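Local coordinates for protein PnpC (Pseudomonas putida, PDB 3N9T) that probably cleaves the ring of hydroxyquinol between the two carbons bearing adjacent hydroxyls, as an iron(III)-dependent intradiol dioxygenase, at residues T125-V136 and D181-V190; S254-A264 and Y276-E284. One frame throughout, in Å; residues are numbered along the deposited sequence.

Contact 1 of 2, residues T125-V136 and D181-V190; sequences TDGVPALVYGRV and DGCFAIQTTV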
loop_
_atom_site.group_PDB
_atom_site.type_symbol
_atom_site.label_atom_id
_atom_site.label_comp_id
_atom_site.label_asym_id
_atom_site.label_seq_id
_atom_site.Cartn_x
_atom_site.Cartn_y
_atom_site.Cartn_z
ATOM N N THR A 125 -37.659 -7.390 12.387
ATOM C CA THR A 125 -37.225 -8.754 12.760
ATOM C C THR A 125 -37.161 -8.972 14.291
ATOM O O THR A 125 -37.445 -8.065 15.066
ATOM C CB THR A 125 -35.884 -9.125 12.084
ATOM O OG1 THR A 125 -34.873 -8.164 12.420
ATOM C CG2 THR A 125 -36.047 -9.141 10.554
ATOM N N ASP A 126 -36.816 -10.190 14.698
ATOM C CA ASP A 126 -36.642 -10.608 16.117
ATOM C C ASP A 126 -35.530 -9.856 16.826
ATOM O O ASP A 126 -34.452 -9.693 16.251
ATOM C CB ASP A 126 -36.144 -12.086 16.173
ATOM C CG ASP A 126 -37.234 -13.106 15.897
ATOM O OD1 ASP A 126 -38.422 -12.702 15.727
ATOM O OD2 ASP A 126 -36.879 -14.332 15.864
ATOM N N GLY A 127 -35.716 -9.519 18.098
ATOM C CA GLY A 127 -34.561 -9.001 18.849
ATOM C C GLY A 127 -35.102 -8.563 20.181
ATOM O O GLY A 127 -36.267 -8.717 20.424
ATOM N N VAL A 128 -34.252 -8.018 21.035
ATOM C CA VAL A 128 -34.681 -7.505 22.317
ATOM C C VAL A 128 -35.154 -6.017 22.102
ATOM O O VAL A 128 -34.357 -5.162 21.691
ATOM C CB VAL A 128 -33.508 -7.504 23.340
ATOM C CG1 VAL A 128 -33.956 -6.827 24.658
ATOM C CG2 VAL A 128 -32.908 -8.972 23.556
ATOM N N PRO A 129 -36.434 -5.717 22.394
ATOM C CA PRO A 129 -37.000 -4.357 22.095
ATOM C C PRO A 129 -36.234 -3.261 22.842
ATOM O O PRO A 129 -35.812 -3.483 23.998
ATOM C CB PRO A 129 -38.466 -4.473 22.625
ATOM C CG PRO A 129 -38.778 -6.031 22.347
ATOM C CD PRO A 129 -37.471 -6.622 22.972
ATOM N N ALA A 130 -36.001 -2.108 22.195
ATOM C CA ALA A 130 -35.300 -1.029 22.890
ATOM C C ALA A 130 -35.925 0.290 22.453
ATOM O O ALA A 130 -36.348 0.427 21.333
ATOM C CB ALA A 130 -33.768 -1.052 22.537
ATOM N N LEU A 131 -35.920 1.252 23.339
ATOM C CA LEU A 131 -36.288 2.634 22.923
ATOM C C LEU A 131 -34.990 3.426 22.932
ATOM O O LEU A 131 -34.325 3.483 24.002
ATOM C CB LEU A 131 -37.221 3.251 23.957
ATOM C CG LEU A 131 -37.588 4.738 23.709
ATOM C CD1 LEU A 131 -38.286 4.902 22.305
ATOM C CD2 LEU A 131 -38.473 5.227 24.875
ATOM N N VAL A 132 -34.583 3.997 21.778
ATOM C CA VAL A 132 -33.411 4.892 21.747
ATOM C C VAL A 132 -33.993 6.289 21.598
ATOM O O VAL A 132 -34.727 6.560 20.657
ATOM C CB VAL A 132 -32.406 4.525 20.595
ATOM C CG1 VAL A 132 -31.243 5.620 20.546
ATOM C CG2 VAL A 132 -31.816 3.111 20.805
ATOM N N TYR A 133 -33.753 7.168 22.545
ATOM C CA TYR A 133 -34.384 8.478 22.499
ATOM C C TYR A 133 -33.432 9.555 23.038
ATOM O O TYR A 133 -32.372 9.247 23.619
ATOM C CB TYR A 133 -35.729 8.454 23.297
ATOM C CG TYR A 133 -35.590 8.419 24.786
ATOM C CD1 TYR A 133 -34.940 7.335 25.438
ATOM C CD2 TYR A 133 -36.227 9.376 25.584
ATOM C CE1 TYR A 133 -34.807 7.305 26.854
ATOM C CE2 TYR A 133 -36.124 9.341 26.996
ATOM C CZ TYR A 133 -35.441 8.292 27.612
ATOM O OH TYR A 133 -35.333 8.273 28.982
ATOM N N GLY A 134 -33.798 10.829 22.848
ATOM C CA GLY A 134 -32.903 11.900 23.315
ATOM C C GLY A 134 -33.236 13.203 22.597
ATOM O O GLY A 134 -34.391 13.455 22.267
ATOM N N ARG A 135 -32.235 14.047 22.435
ATOM C CA ARG A 135 -32.430 15.362 21.839
ATOM C C ARG A 135 -31.323 15.649 20.875
ATOM O O ARG A 135 -30.284 14.998 20.901
ATOM C CB ARG A 135 -32.484 16.430 22.941
ATOM C CG ARG A 135 -33.579 16.120 24.096
ATOM C CD ARG A 135 -33.474 17.112 25.287
ATOM N NE ARG A 135 -34.128 18.339 24.874
ATOM C CZ ARG A 135 -33.908 19.565 25.376
ATOM N NH1 ARG A 135 -32.980 19.777 26.331
ATOM N NH2 ARG A 135 -34.634 20.587 24.877
ATOM N N VAL A 136 -31.586 16.574 19.958
ATOM C CA VAL A 136 -30.527 17.161 19.162
ATOM C C VAL A 136 -30.428 18.632 19.594
ATOM O O VAL A 136 -31.412 19.347 19.563
ATOM C CB VAL A 136 -30.834 17.036 17.690
ATOM C CG1 VAL A 136 -29.661 17.695 16.840
ATOM C CG2 VAL A 136 -31.026 15.522 17.309
ATOM N N ASP A 181 -39.171 20.460 20.618
ATOM C CA ASP A 181 -38.222 20.593 21.738
ATOM C C ASP A 181 -36.914 19.855 21.450
ATOM O O ASP A 181 -36.175 19.582 22.365
ATOM C CB ASP A 181 -38.851 20.081 23.027
ATOM C CG ASP A 181 -40.186 20.786 23.338
ATOM O OD1 ASP A 181 -40.153 22.025 23.488
ATOM O OD2 ASP A 181 -41.254 20.112 23.414
ATOM N N GLY A 182 -36.661 19.538 20.176
ATOM C CA GLY A 182 -35.405 18.863 19.761
ATOM C C GLY A 182 -35.369 17.356 20.115
ATOM O O GLY A 182 -34.360 16.701 19.952
ATOM N N CYS A 183 -36.490 16.812 20.574
ATOM C CA CYS A 183 -36.591 15.432 21.043
ATOM C C CYS A 183 -36.776 14.495 19.859
ATOM O O CYS A 183 -37.518 14.812 18.887
ATOM C CB CYS A 183 -37.769 15.302 22.037
ATOM S SG CYS A 183 -37.469 16.199 23.551
ATOM N N PHE A 184 -36.119 13.342 19.961
ATOM C CA PHE A 184 -36.379 12.260 19.006
ATOM C C PHE A 184 -36.626 10.935 19.771
ATOM O O PHE A 184 -36.206 10.792 20.906
ATOM C CB PHE A 184 -35.178 12.107 18.063
ATOM C CG PHE A 184 -33.976 11.553 18.709
ATOM C CD1 PHE A 184 -33.772 10.163 18.744
ATOM C CD2 PHE A 184 -33.030 12.396 19.247
ATOM C CE1 PHE A 184 -32.666 9.618 19.375
ATOM C CE2 PHE A 184 -31.903 11.867 19.860
ATOM C CZ PHE A 184 -31.724 10.494 19.947
ATOM N N ALA A 185 -37.253 9.981 19.122
ATOM C CA ALA A 185 -37.457 8.679 19.706
ATOM C C ALA A 185 -37.606 7.630 18.615
ATOM O O ALA A 185 -38.306 7.805 17.579
ATOM C CB ALA A 185 -38.681 8.687 20.675
ATOM N N ILE A 186 -36.882 6.544 18.832
ATOM C CA ILE A 186 -36.706 5.477 17.861
ATOM C C ILE A 186 -36.989 4.156 18.597
ATOM O O ILE A 186 -36.326 3.849 19.582
ATOM C CB ILE A 186 -35.202 5.430 17.440
ATOM C CG1 ILE A 186 -34.803 6.744 16.705
ATOM C CG2 ILE A 186 -34.961 4.177 16.570
ATOM C CD1 ILE A 186 -33.273 6.914 16.447
ATOM N N GLN A 187 -37.941 3.358 18.117
ATOM C CA GLN A 187 -38.079 2.008 18.670
ATOM C C GLN A 187 -37.330 1.066 17.747
ATOM O O GLN A 187 -37.440 1.156 16.521
ATOM C CB GLN A 187 -39.557 1.583 18.817
ATOM C CG GLN A 187 -40.244 2.185 20.079
ATOM C CD GLN A 187 -41.683 1.628 20.255
ATOM O OE1 GLN A 187 -42.652 2.206 19.759
ATOM N NE2 GLN A 187 -41.801 0.506 20.919
ATOM N N THR A 188 -36.574 0.157 18.370
ATOM C CA THR A 188 -35.747 -0.762 17.646
ATOM C C THR A 188 -35.478 -2.024 18.476
ATOM O O THR A 188 -36.185 -2.320 19.467
ATOM C CB THR A 188 -34.459 -0.048 17.141
ATOM O OG1 THR A 188 -33.726 -0.883 16.240
ATOM C CG2 THR A 188 -33.541 0.519 18.277
ATOM N N THR A 189 -34.467 -2.771 18.068
ATOM C CA THR A 189 -33.947 -3.827 18.968
ATOM C C THR A 189 -32.536 -3.501 19.416
ATOM O O THR A 189 -31.864 -2.712 18.769
ATOM C CB THR A 189 -33.986 -5.185 18.309
ATOM O OG1 THR A 189 -33.280 -5.137 17.077
ATOM C CG2 THR A 189 -35.451 -5.681 18.123
ATOM N N VAL A 190 -32.105 -4.074 20.551
ATOM C CA VAL A 190 -30.802 -3.782 21.067
ATOM C C VAL A 190 -29.799 -4.211 19.995
ATOM O O VAL A 190 -29.860 -5.319 19.489
ATOM C CB VAL A 190 -30.503 -4.478 22.402
ATOM C CG1 VAL A 190 -29.080 -4.157 22.834
ATOM C CG2 VAL A 190 -31.507 -4.081 23.467
HETATM O O HOH W 1 -31.312 -7.517 20.138
#
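Phe184 lays its ring against the backbone of Gly134, CE2 standing 3.3 Å from Gly134 C, while the amide nitrogen of Gly134 lies over one ring face toward the rim. The first torsion explains this: CG is held between the backbone N and the carbonyl carbon (chi1 70°), which swings the ring back across the adjoining strand. Glycine suits the facing position twice over, since a beta carbon would crowd Phe184 CE2 and, at this backbone shape, also jam against the preceding carbonyl. The two residues exchange backbone hydrogen bonds, Phe184 N reaching Gly134 O at 2.9 Å. This antiparallel pairing runs from Pro129–Thr189 to Arg135–Cys183 within the beta-sandwich catalytic domain of intradiol dioxygenases. On the same face as Phe184, Val132 sets its CB 4.3 Å from Ile186 CB and its CG2 4.0 Å from Thr188 CG2. Tyr259 of strand 256-262 covers Val132, Leu149 and Val151 of strand 148-152 touch Phe184 and Ile186 respectively, so apolar side chains suit this buried face. Ala130 CB, a small methyl, lies 3.9 Å from Val190 CG2; Ala130 N binds Thr188 O at 2.7 Å from 42° above the carbonyl plane. Farther along, Thr189 CG2 packs on Gly127 CA at 3.5 Å, where any beta carbon would collide with Thr189 CB. At the other end Arg135 NH2 donates to Asp181 O at 3.1 Å, the oxygen lying in the guanidinium plane.

Contact 2 of 2, residues S254-A264 and Y276-E284; sequences SLQVKYEDRPA and YPYKSAYYE
Tyr283 sends its hydroxyl to the backbone of Ser254, OH donating to Ser254 O at 2.8 Å from above the carbonyl plane; with CG anti to the backbone N (chi1 -163°), the long phenol carries its hydroxyl across to this carbonyl. Next to this bond a water takes the place of a direct backbone bond: it donates to Lys258 O and accepts from Tyr282 N. Direct antiparallel pairing follows: Glu260 N reaches Ser280 O at 2.8 Å and Ser280 N returns to Glu260 O at 2.9 Å, then Arg262 N meets Tyr278 O at 2.8 Å, almost in line with the carbonyl bond, and Tyr278 N answers to Arg262 O. The guanidinium of Arg262 is tied down on several sides. Its NE forms a salt bridge with Glu260 OE1 at 3.0 Å, on the anti lone pair, while NH1 pairs with Asp266 and NH2 with the Tyr133 hydroxyl; Ser280 CB lies over the centre of its face. Arg262 CB rests on the Tyr278 ring, 3.8 Å from its centroid. A serine in place of Tyr278 would probably open a gap beneath this aliphatic part of Arg262 and let the chain shift from its acidic partners. Ala281, small enough to fit under an aromatic, puts CB over the Tyr259 ring, 3.7 Å from the centroid. Strand 278-287 also runs parallel to strand 129-138, while strand 256-262 pairs in parallel with strand 231-237.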
loop_
_atom_site.group_PDB
_atom_site.type_symbol
_atom_site.label_atom_id
_atom_site.label_comp_id
_atom_site.label_asym_id
_atom_site.label_seq_id
_atom_site.Cartn_x
_atom_site.Cartn_y
_atom_site.Cartn_z
ATOM N N SER A 254 -17.059 9.184 24.622
ATOM C CA SER A 254 -18.299 9.918 24.645
ATOM C C SER A 254 -19.445 9.311 23.783
ATOM O O SER A 254 -20.601 9.750 23.925
ATOM C CB SER A 254 -18.042 11.351 24.193
ATOM O OG SER A 254 -17.746 11.385 22.781
ATOM N N LEU A 255 -19.139 8.334 22.922
ATOM C CA LEU A 255 -20.173 7.735 22.005
ATOM C C LEU A 255 -20.781 6.450 22.581
ATOM O O LEU A 255 -21.443 5.677 21.863
ATOM C CB LEU A 255 -19.493 7.394 20.654
ATOM C CG LEU A 255 -18.933 8.646 19.953
ATOM C CD1 LEU A 255 -18.302 8.248 18.597
ATOM C CD2 LEU A 255 -20.036 9.711 19.744
ATOM N N GLN A 256 -20.495 6.163 23.853
ATOM C CA GLN A 256 -21.012 4.991 24.493
ATOM C C GLN A 256 -22.317 5.422 25.150
ATOM O O GLN A 256 -22.489 6.562 25.618
ATOM C CB GLN A 256 -20.046 4.474 25.573
ATOM C CG GLN A 256 -18.655 4.242 25.070
ATOM C CD GLN A 256 -17.715 3.691 26.114
ATOM O OE1 GLN A 256 -18.130 3.270 27.217
ATOM N NE2 GLN A 256 -16.439 3.630 25.747
ATOM N N VAL A 257 -23.282 4.542 25.135
ATOM C CA VAL A 257 -24.540 4.878 25.784
ATOM C C VAL A 257 -25.033 3.576 26.457
ATOM O O VAL A 257 -24.950 2.485 25.876
ATOM C CB VAL A 257 -25.567 5.436 24.741
ATOM C CG1 VAL A 257 -26.006 4.318 23.723
ATOM C CG2 VAL A 257 -26.711 6.025 25.461
ATOM N N LYS A 258 -25.550 3.703 27.666
ATOM C CA LYS A 258 -26.093 2.596 28.415
ATOM C C LYS A 258 -27.532 2.187 27.993
ATOM O O LYS A 258 -28.433 3.011 27.954
ATOM C CB LYS A 258 -26.068 3.039 29.888
ATOM C CG LYS A 258 -26.695 2.038 30.880
ATOM C CD LYS A 258 -25.780 0.901 31.220
ATOM C CE LYS A 258 -26.294 0.274 32.542
ATOM N NZ LYS A 258 -25.559 -0.994 32.841
ATOM N N TYR A 259 -27.738 0.930 27.651
ATOM C CA TYR A 259 -29.081 0.427 27.439
ATOM C C TYR A 259 -29.661 -0.058 28.811
ATOM O O TYR A 259 -29.406 -1.182 29.206
ATOM C CB TYR A 259 -29.096 -0.666 26.393
ATOM C CG TYR A 259 -28.942 -0.139 24.967
ATOM C CD1 TYR A 259 -27.717 0.312 24.501
ATOM C CD2 TYR A 259 -30.017 -0.147 24.099
ATOM C CE1 TYR A 259 -27.558 0.800 23.170
ATOM C CE2 TYR A 259 -29.901 0.330 22.782
ATOM C CZ TYR A 259 -28.668 0.810 22.324
ATOM O OH TYR A 259 -28.605 1.226 21.028
ATOM N N GLU A 260 -30.382 0.821 29.518
ATOM C CA GLU A 260 -30.873 0.531 30.901
ATOM C C GLU A 260 -32.106 -0.308 30.845
ATOM O O GLU A 260 -32.863 -0.244 29.884
ATOM C CB GLU A 260 -31.237 1.814 31.646
ATOM C CG GLU A 260 -30.200 2.899 31.593
ATOM C CD GLU A 260 -30.584 4.102 32.449
ATOM O OE1 GLU A 260 -31.790 4.308 32.730
ATOM O OE2 GLU A 260 -29.664 4.811 32.879
ATOM N N ASP A 261 -32.331 -1.105 31.869
ATOM C CA ASP A 261 -33.559 -1.909 31.935
ATOM C C ASP A 261 -34.616 -1.038 32.573
ATOM O O ASP A 261 -34.393 -0.484 33.612
ATOM C CB ASP A 261 -33.311 -3.210 32.719
ATOM C CG ASP A 261 -32.168 -4.027 32.114
ATOM O OD1 ASP A 261 -32.442 -4.786 31.167
ATOM O OD2 ASP A 261 -30.996 -3.877 32.564
ATOM N N ARG A 262 -35.742 -0.841 31.907
ATOM C CA ARG A 262 -36.759 0.049 32.451
ATOM C C ARG A 262 -38.055 -0.699 32.716
ATOM O O ARG A 262 -38.336 -1.661 32.013
ATOM C CB ARG A 262 -37.089 1.161 31.447
ATOM C CG ARG A 262 -35.943 2.105 31.190
ATOM C CD ARG A 262 -35.597 2.886 32.445
ATOM N NE ARG A 262 -34.674 3.909 31.989
ATOM C CZ ARG A 262 -35.090 5.069 31.485
ATOM N NH1 ARG A 262 -36.395 5.331 31.437
ATOM N NH2 ARG A 262 -34.198 5.954 31.034
ATOM N N PRO A 263 -38.895 -0.159 33.642
ATOM C CA PRO A 263 -40.200 -0.770 34.021
ATOM C C PRO A 263 -41.192 -0.520 32.925
ATOM O O PRO A 263 -41.037 0.469 32.165
ATOM C CB PRO A 263 -40.606 0.017 35.275
ATOM C CG PRO A 263 -39.828 1.315 35.235
ATOM C CD PRO A 263 -38.549 1.014 34.475
ATOM N N ALA A 264 -42.191 -1.382 32.803
ATOM C CA ALA A 264 -43.339 -1.055 31.946
ATOM C C ALA A 264 -43.921 0.267 32.403
ATOM O O ALA A 264 -43.881 0.573 33.595
ATOM C CB ALA A 264 -44.381 -2.123 31.967
ATOM N N TYR A 276 -44.470 -2.994 27.941
ATOM C CA TYR A 276 -43.719 -3.957 28.733
ATOM C C TYR A 276 -42.386 -3.405 29.211
ATOM O O TYR A 276 -41.925 -2.380 28.693
ATOM C CB TYR A 276 -43.504 -5.273 27.974
ATOM C CG TYR A 276 -44.732 -5.658 27.157
ATOM C CD1 TYR A 276 -45.883 -6.222 27.779
ATOM C CD2 TYR A 276 -44.770 -5.386 25.788
ATOM C CE1 TYR A 276 -47.044 -6.520 27.030
ATOM C CE2 TYR A 276 -45.915 -5.683 25.020
ATOM C CZ TYR A 276 -47.041 -6.241 25.638
ATOM O OH TYR A 276 -48.126 -6.509 24.834
ATOM N N PRO A 277 -41.748 -4.104 30.175
ATOM C CA PRO A 277 -40.411 -3.740 30.619
ATOM C C PRO A 277 -39.495 -3.805 29.402
ATOM O O PRO A 277 -39.713 -4.636 28.506
ATOM C CB PRO A 277 -40.068 -4.865 31.628
ATOM C CG PRO A 277 -41.363 -5.266 32.164
ATOM C CD PRO A 277 -42.238 -5.282 30.914
ATOM N N TYR A 278 -38.506 -2.914 29.315
ATOM C CA TYR A 278 -37.845 -2.734 28.004
ATOM C C TYR A 278 -36.467 -2.168 28.204
ATOM O O TYR A 278 -36.122 -1.707 29.306
ATOM C CB TYR A 278 -38.683 -1.810 27.050
ATOM C CG TYR A 278 -38.815 -0.399 27.581
ATOM C CD1 TYR A 278 -39.724 -0.093 28.573
ATOM C CD2 TYR A 278 -38.012 0.642 27.073
ATOM C CE1 TYR A 278 -39.827 1.236 29.084
ATOM C CE2 TYR A 278 -38.084 1.896 27.569
ATOM C CZ TYR A 278 -39.015 2.210 28.578
ATOM O OH TYR A 278 -39.127 3.511 29.080
ATOM N N LYS A 279 -35.661 -2.204 27.145
ATOM C CA LYS A 279 -34.335 -1.565 27.222
ATOM C C LYS A 279 -34.352 -0.128 26.650
ATOM O O LYS A 279 -35.006 0.098 25.668
ATOM C CB LYS A 279 -33.295 -2.430 26.494
ATOM C CG LYS A 279 -33.246 -3.911 26.984
ATOM C CD LYS A 279 -32.102 -4.009 28.042
ATOM C CE LYS A 279 -31.858 -5.495 28.472
ATOM N NZ LYS A 279 -30.613 -5.519 29.337
ATOM N N SER A 280 -33.627 0.811 27.274
ATOM C CA SER A 280 -33.714 2.212 26.864
ATOM C C SER A 280 -32.365 2.848 26.869
ATOM O O SER A 280 -31.640 2.728 27.875
ATOM C CB SER A 280 -34.485 3.054 27.893
ATOM O OG SER A 280 -34.998 4.156 27.173
ATOM N N ALA A 281 -32.057 3.574 25.809
ATOM C CA ALA A 281 -30.787 4.305 25.702
ATOM C C ALA A 281 -31.103 5.789 25.357
ATOM O O ALA A 281 -31.838 6.064 24.382
ATOM C CB ALA A 281 -29.934 3.669 24.643
ATOM N N TYR A 282 -30.539 6.696 26.143
ATOM C CA TYR A 282 -30.873 8.106 26.070
ATOM C C TYR A 282 -29.642 8.847 25.618
ATOM O O TYR A 282 -28.577 8.705 26.260
ATOM C CB TYR A 282 -31.278 8.685 27.476
ATOM C CG TYR A 282 -31.601 10.185 27.394
ATOM C CD1 TYR A 282 -32.804 10.620 26.890
ATOM C CD2 TYR A 282 -30.666 11.139 27.821
ATOM C CE1 TYR A 282 -33.085 11.969 26.777
ATOM C CE2 TYR A 282 -30.937 12.456 27.757
ATOM C CZ TYR A 282 -32.134 12.875 27.216
ATOM O OH TYR A 282 -32.412 14.197 27.090
ATOM N N TYR A 283 -29.755 9.674 24.585
ATOM C CA TYR A 283 -28.565 10.374 24.142
ATOM C C TYR A 283 -28.816 11.806 23.667
ATOM O O TYR A 283 -29.754 12.027 22.907
ATOM C CB TYR A 283 -27.810 9.562 23.073
ATOM C CG TYR A 283 -26.322 10.055 22.870
ATOM C CD1 TYR A 283 -25.304 9.575 23.685
ATOM C CD2 TYR A 283 -25.995 11.001 21.881
ATOM C CE1 TYR A 283 -23.984 9.991 23.537
ATOM C CE2 TYR A 283 -24.677 11.417 21.702
ATOM C CZ TYR A 283 -23.679 10.914 22.549
ATOM O OH TYR A 283 -22.371 11.280 22.388
ATOM N N GLU A 284 -27.991 12.759 24.107
ATOM C CA GLU A 284 -28.143 14.123 23.542
ATOM C C GLU A 284 -27.025 14.472 22.528
ATOM O O GLU A 284 -25.825 14.585 22.891
ATOM C CB GLU A 284 -28.260 15.181 24.626
ATOM C CG GLU A 284 -29.420 14.872 25.553
ATOM C CD GLU A 284 -29.576 15.920 26.651
ATOM O OE1 GLU A 284 -28.586 16.612 26.961
ATOM O OE2 GLU A 284 -30.692 16.034 27.188
HETATM O O HOH W 2 -29.116 5.473 28.586
HETATM O O HOH W 3 -31.966 5.410 29.572
#

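The two contacts lie side by side in one mixed sheet, their centres about 9 Å apart. Strands 129-138 and 278-287 run parallel as neighbours, joined by probable backbone hydrogen bonds, Leu131 N to Lys279 O and Tyr283 N to Tyr133 O, both 2.8 Å, so the strands follow the order 183-189, 129-138, 278-287, 256-262. Along the chain they come in series: contact 1 is complete before contact 2 begins, and the iron ligands Tyr194, His218 and His220 fall between them. The C-terminal part of the dioxygenase domain thus returns to extend the sheet begun earlier. The side chain of Thr188 is about 13 Å from the bound iron, and the side chain of Tyr259 is about 12 Å from it.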